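Local coordinates for putative PAS/PAC sensor protein (Nakamurella multipartita DSM 44233, PDB 6HMJ) that is a blue-light receptor of the light-oxygen-voltage type that carries flavin mononucleotide and mediates RNA binding and translational regulation, at residues G13-D18 / D28-V33; T92-L97 / R104-V109. All blocks are in the same frame, centred on the assembly; numbering follows the deposited sequence.

Both interactions belong to the N-terminal five-stranded sheet, far from the flavin, and they share its middle: strand 11-18 of interaction 1 is hydrogen-bonded to strand 105-112 of interaction 2, with F15 and L17 facing G108 and V106. Both are largely buried, and both touch the second subunit. Interaction 1 brings a short helix against a strand near its start, through apolar contacts and one bridging water. Interaction 2 is larger and mostly backbone chemistry, two antiparallel strands paired by regular hydrogen bonds. Its L94, A96 and V106 lie on the helix-covered side, whereas T93, T95, T107 and V109 meet the partner chain.

Interaction 1: G13-D18 / D28-V33; sequences GSFVLD and DELALV
G13 and L30 meet backbone to backbone: with no side chain in the way, the first turn of helix 28-33 rests on the glycine, G13 CA lying 3.7 Å from L30 N. V33, three residues further along, touches the same residue, its CG2 packing 3.8 Å from G13 N. The L30 side chain then runs along the strand beyond the glycine. Its CG is anti to the backbone N (chi1 174°), which carries the isobutyl group away from the helix, and branch CD2 does most of the touching. That methyl is 3.4 Å from S14 O, and it also lies 3.9 Å from F15 CB, reaching the phenyl ring at its edge, near the ring plane.

S14 CB points away from the helix, yet its hydroxyl is linked to it by a water. Water 1 is 2.7 Å from S14 OG and donates to E29 OE1 at 3.0 Å. The other carboxylate oxygen of E29 forms a salt bridge with R72 of the second subunit, an ion pair that would favour the charged form of the acid. Just ahead of the helix, S27 positions the first turn, its OG accepting a hydrogen bond from L30 N.

The strand and helix axes approach to 6.0 Å. In this PAS-type module strand 11-18 lies between strands 24-26 and 105-112, with F24, I110 and W60 of helix 54-70 enclosing F15. Helix 28-34, following directly on strand 24-26, packs near the start of strand 11-18, where L30 also touches F24, I110 and L43.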
loop_
_atom_site.group_PDB
_atom_site.type_symbol
_atom_site.label_atom_id
_atom_site.label_comp_id
_atom_site.label_asym_id
_atom_site.label_seq_id
_atom_site.Cartn_x
_atom_site.Cartn_y
_atom_site.Cartn_z
ATOM N N GLY A 13 -17.163 -22.886 -44.837
ATOM C CA GLY A 13 -17.566 -23.079 -46.212
ATOM C C GLY A 13 -18.855 -23.873 -46.263
ATOM O O GLY A 13 -19.249 -24.524 -45.293
ATOM N N SER A 14 -19.509 -23.809 -47.419
ATOM C CA SER A 14 -20.831 -24.393 -47.586
ATOM C C SER A 14 -20.869 -25.268 -48.829
ATOM O O SER A 14 -20.040 -25.142 -49.732
ATOM C CB SER A 14 -21.906 -23.301 -47.694
ATOM O OG SER A 14 -21.615 -22.408 -48.758
ATOM N N PHE A 15 -21.850 -26.168 -48.856
ATOM C CA PHE A 15 -22.135 -26.944 -50.053
ATOM C C PHE A 15 -23.627 -27.233 -50.113
ATOM O O PHE A 15 -24.340 -27.152 -49.109
ATOM C CB PHE A 15 -21.336 -28.259 -50.102
ATOM C CG PHE A 15 -21.695 -29.248 -49.016
ATOM C CD1 PHE A 15 -22.895 -29.947 -49.055
ATOM C CD2 PHE A 15 -20.812 -29.512 -47.983
ATOM C CE1 PHE A 15 -23.217 -30.860 -48.070
ATOM C CE2 PHE A 15 -21.130 -30.430 -46.997
ATOM C CZ PHE A 15 -22.334 -31.104 -47.042
ATOM N N VAL A 16 -24.087 -27.579 -51.311
ATOM C CA VAL A 16 -25.456 -28.023 -51.533
ATOM C C VAL A 16 -25.394 -29.334 -52.304
ATOM O O VAL A 16 -24.642 -29.453 -53.279
ATOM C CB VAL A 16 -26.296 -26.982 -52.293
ATOM C CG1 VAL A 16 -27.744 -27.443 -52.399
ATOM C CG2 VAL A 16 -26.218 -25.629 -51.603
ATOM N N LEU A 17 -26.185 -30.310 -51.874
ATOM C CA LEU A 17 -26.150 -31.654 -52.441
ATOM C C LEU A 17 -27.558 -32.004 -52.895
ATOM O O LEU A 17 -28.466 -32.132 -52.067
ATOM C CB LEU A 17 -25.632 -32.669 -51.423
ATOM C CG LEU A 17 -25.499 -34.110 -51.914
ATOM C CD1 LEU A 17 -24.395 -34.227 -52.955
ATOM C CD2 LEU A 17 -25.238 -35.041 -50.740
ATOM N N ASP A 18 -27.737 -32.159 -54.204
ATOM C CA ASP A 18 -29.036 -32.533 -54.748
ATOM C C ASP A 18 -29.343 -33.987 -54.418
ATOM O O ASP A 18 -28.496 -34.868 -54.587
ATOM C CB ASP A 18 -29.063 -32.305 -56.259
ATOM C CG ASP A 18 -28.882 -30.845 -56.629
ATOM O OD1 ASP A 18 -28.846 -29.998 -55.710
ATOM O OD2 ASP A 18 -28.782 -30.542 -57.836
ATOM N N ASP A 28 -16.496 -21.502 -53.191
ATOM C CA ASP A 28 -15.085 -21.138 -53.186
ATOM C C ASP A 28 -14.534 -21.151 -51.767
ATOM O O ASP A 28 -13.393 -21.566 -51.533
ATOM C CB ASP A 28 -14.881 -19.759 -53.818
ATOM C CG ASP A 28 -15.336 -19.708 -55.261
ATOM O OD1 ASP A 28 -15.860 -20.729 -55.756
ATOM O OD2 ASP A 28 -15.081 -18.680 -55.926
ATOM N N GLU A 29 -15.335 -20.694 -50.804
ATOM C CA GLU A 29 -14.886 -20.656 -49.419
ATOM C C GLU A 29 -14.682 -22.055 -48.855
ATOM O O GLU A 29 -13.799 -22.258 -48.014
ATOM C CB GLU A 29 -15.890 -19.869 -48.581
ATOM C CG GLU A 29 -16.016 -18.409 -49.009
ATOM C CD GLU A 29 -17.127 -18.172 -50.019
ATOM O OE1 GLU A 29 -18.091 -18.965 -50.055
ATOM O OE2 GLU A 29 -17.037 -17.180 -50.771
ATOM N N LEU A 30 -15.481 -23.030 -49.295
ATOM C CA LEU A 30 -15.271 -24.404 -48.851
ATOM C C LEU A 30 -13.930 -24.931 -49.342
ATOM O O LEU A 30 -13.201 -25.593 -48.596
ATOM C CB LEU A 30 -16.415 -25.298 -49.328
ATOM C CG LEU A 30 -16.275 -26.800 -49.059
ATOM C CD1 LEU A 30 -15.826 -27.082 -47.633
ATOM C CD2 LEU A 30 -17.591 -27.511 -49.339
ATOM N N ALA A 31 -13.581 -24.642 -50.598
ATOM C CA ALA A 31 -12.269 -25.034 -51.099
ATOM C C ALA A 31 -11.156 -24.468 -50.226
ATOM O O ALA A 31 -10.206 -25.178 -49.876
ATOM C CB ALA A 31 -12.104 -24.569 -52.546
ATOM N N LEU A 32 -11.263 -23.191 -49.852
ATOM C CA LEU A 32 -10.222 -22.563 -49.043
ATOM C C LEU A 32 -10.142 -23.187 -47.656
ATOM O O LEU A 32 -9.043 -23.425 -47.142
ATOM C CB LEU A 32 -10.470 -21.060 -48.941
ATOM C CG LEU A 32 -10.197 -20.265 -50.220
ATOM C CD1 LEU A 32 -10.850 -18.896 -50.153
ATOM C CD2 LEU A 32 -8.697 -20.134 -50.452
ATOM N N VAL A 33 -11.291 -23.453 -47.030
ATOM C CA VAL A 33 -11.284 -24.084 -45.715
ATOM C C VAL A 33 -10.513 -25.396 -45.758
ATOM O O VAL A 33 -9.741 -25.712 -44.845
ATOM C CB VAL A 33 -12.725 -24.295 -45.213
ATOM C CG1 VAL A 33 -12.738 -25.224 -44.007
ATOM C CG2 VAL A 33 -13.363 -22.962 -44.862
HETATM O O HOH W 1 -19.641 -20.695 -48.202
#

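Interaction 2: T92-L97 / R104-V109; sequences TTLTAL and RAVTGV
T95 and T107 face each other as a hydrogen-bonded antiparallel pair. T95 N donates to T107 O at 2.9 Å, nearly straight at 169°, and T107 N returns a bond to T95 O. T93 and V109 repeat the pattern, T93 N reaching V109 O at 2.9 Å and V109 N reaching T93 O at 2.8 Å. Toward the turn, L97 N donates to A105 O. N and O of T93, T95, L97, T107 and V109 are thus all bonded across the pair, with R104 N rather than A105 N serving L97 O. Outward, V106 and G108 pair with L17 and F15, and T92 and L94 with V76 and V74.

Water 2 is shared by two hydroxyls, lying 3.0 Å from both T95 OG1 and T107 OG1. With chi1 53°, T95 OG1 sits between its own N and carbonyl carbon and is turned toward T107; it also has a weak hydrogen bond to T95 of the second subunit.

On the helix side, L94 CB lies 4.0 Å from V106 CG1, and L94 CD2 is 3.9 Å from G108 CA, a residue with no side chain at that place. V106 is backed by L64, C67 and L68 of helix 54-70. T92 OG1, also on this side, is hydrogen-bonded to H78 NE2 and W60 NE1. This is a β-hairpin of the antiparallel PAS sheet, strand order 2-1-5-4-3, whose threonine-lined face packs against the partner subunit.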
loop_
_atom_site.group_PDB
_atom_site.type_symbol
_atom_site.label_atom_id
_atom_site.label_comp_id
_atom_site.label_asym_id
_atom_site.label_seq_id
_atom_site.Cartn_x
_atom_site.Cartn_y
_atom_site.Cartn_z
ATOM N N THR A 92 -19.760 -29.553 -38.784
ATOM C CA THR A 92 -20.602 -29.461 -39.968
ATOM C C THR A 92 -22.058 -29.371 -39.536
ATOM O O THR A 92 -22.504 -30.143 -38.680
ATOM C CB THR A 92 -20.411 -30.670 -40.887
ATOM O OG1 THR A 92 -19.046 -30.735 -41.315
ATOM C CG2 THR A 92 -21.315 -30.569 -42.110
ATOM N N THR A 93 -22.784 -28.426 -40.121
ATOM C CA THR A 93 -24.222 -28.307 -39.939
ATOM C C THR A 93 -24.910 -28.647 -41.254
ATOM O O THR A 93 -24.484 -28.197 -42.323
ATOM C CB THR A 93 -24.608 -26.896 -39.488
ATOM O OG1 THR A 93 -23.924 -26.578 -38.270
ATOM C CG2 THR A 93 -26.109 -26.794 -39.259
ATOM N N LEU A 94 -25.982 -29.431 -41.170
ATOM C CA LEU A 94 -26.698 -29.907 -42.346
ATOM C C LEU A 94 -28.170 -29.559 -42.195
ATOM O O LEU A 94 -28.803 -29.950 -41.208
ATOM C CB LEU A 94 -26.518 -31.418 -42.525
ATOM C CG LEU A 94 -25.079 -31.930 -42.606
ATOM C CD1 LEU A 94 -25.033 -33.417 -42.304
ATOM C CD2 LEU A 94 -24.469 -31.646 -43.970
ATOM N N THR A 95 -28.706 -28.825 -43.165
ATOM C CA THR A 95 -30.128 -28.519 -43.227
ATOM C C THR A 95 -30.661 -28.902 -44.600
ATOM O O THR A 95 -29.962 -28.790 -45.612
ATOM C CB THR A 95 -30.407 -27.039 -42.940
ATOM O OG1 THR A 95 -29.606 -26.219 -43.796
ATOM C CG2 THR A 95 -30.085 -26.716 -41.490
ATOM N N ALA A 96 -31.910 -29.357 -44.622
ATOM C CA ALA A 96 -32.546 -29.854 -45.831
ATOM C C ALA A 96 -33.527 -28.830 -46.387
ATOM O O ALA A 96 -34.190 -28.107 -45.634
ATOM C CB ALA A 96 -33.278 -31.170 -45.559
ATOM N N LEU A 97 -33.612 -28.780 -47.711
ATOM C CA LEU A 97 -34.517 -27.880 -48.416
ATOM C C LEU A 97 -35.719 -28.699 -48.871
ATOM O O LEU A 97 -35.612 -29.511 -49.797
ATOM C CB LEU A 97 -33.822 -27.220 -49.605
ATOM C CG LEU A 97 -32.621 -26.317 -49.317
ATOM C CD1 LEU A 97 -31.935 -25.925 -50.619
ATOM C CD2 LEU A 97 -33.041 -25.077 -48.546
ATOM N N ARG A 104 -35.243 -32.023 -51.176
ATOM C CA ARG A 104 -34.807 -31.677 -52.523
ATOM C C ARG A 104 -33.284 -31.642 -52.574
ATOM O O ARG A 104 -32.680 -32.110 -53.546
ATOM C CB ARG A 104 -35.461 -30.356 -52.925
ATOM C CG ARG A 104 -35.400 -29.982 -54.393
ATOM C CD ARG A 104 -36.370 -28.825 -54.591
ATOM N NE ARG A 104 -36.450 -28.301 -55.948
ATOM C CZ ARG A 104 -37.287 -27.330 -56.307
ATOM N NH1 ARG A 104 -38.104 -26.797 -55.407
ATOM N NH2 ARG A 104 -37.323 -26.901 -57.561
ATOM N N ALA A 105 -32.659 -31.098 -51.533
ATOM C CA ALA A 105 -31.208 -31.036 -51.417
ATOM C C ALA A 105 -30.879 -30.780 -49.951
ATOM O O ALA A 105 -31.749 -30.425 -49.153
ATOM C CB ALA A 105 -30.608 -29.957 -52.323
ATOM N N VAL A 106 -29.608 -30.964 -49.606
ATOM C CA VAL A 106 -29.109 -30.700 -48.261
ATOM C C VAL A 106 -28.049 -29.614 -48.350
ATOM O O VAL A 106 -27.094 -29.732 -49.127
ATOM C CB VAL A 106 -28.537 -31.962 -47.591
ATOM C CG1 VAL A 106 -27.723 -31.590 -46.356
ATOM C CG2 VAL A 106 -29.659 -32.903 -47.196
ATOM N N THR A 107 -28.217 -28.565 -47.551
ATOM C CA THR A 107 -27.217 -27.515 -47.432
ATOM C C THR A 107 -26.304 -27.845 -46.260
ATOM O O THR A 107 -26.776 -28.084 -45.143
ATOM C CB THR A 107 -27.869 -26.148 -47.225
ATOM O OG1 THR A 107 -28.850 -25.916 -48.245
ATOM C CG2 THR A 107 -26.825 -25.046 -47.280
ATOM N N GLY A 108 -25.003 -27.857 -46.521
ATOM C CA GLY A 108 -24.006 -28.121 -45.502
ATOM C C GLY A 108 -23.178 -26.879 -45.241
ATOM O O GLY A 108 -22.932 -26.079 -46.146
ATOM N N VAL A 109 -22.761 -26.716 -43.989
ATOM C CA VAL A 109 -21.884 -25.624 -43.586
ATOM C C VAL A 109 -20.773 -26.246 -42.754
ATOM O O VAL A 109 -21.025 -26.742 -41.649
ATOM C CB VAL A 109 -22.625 -24.542 -42.788
ATOM C CG1 VAL A 109 -21.657 -23.453 -42.344
ATOM C CG2 VAL A 109 -23.759 -23.952 -43.612
HETATM O O HOH W 2 -31.150 -25.912 -46.296
#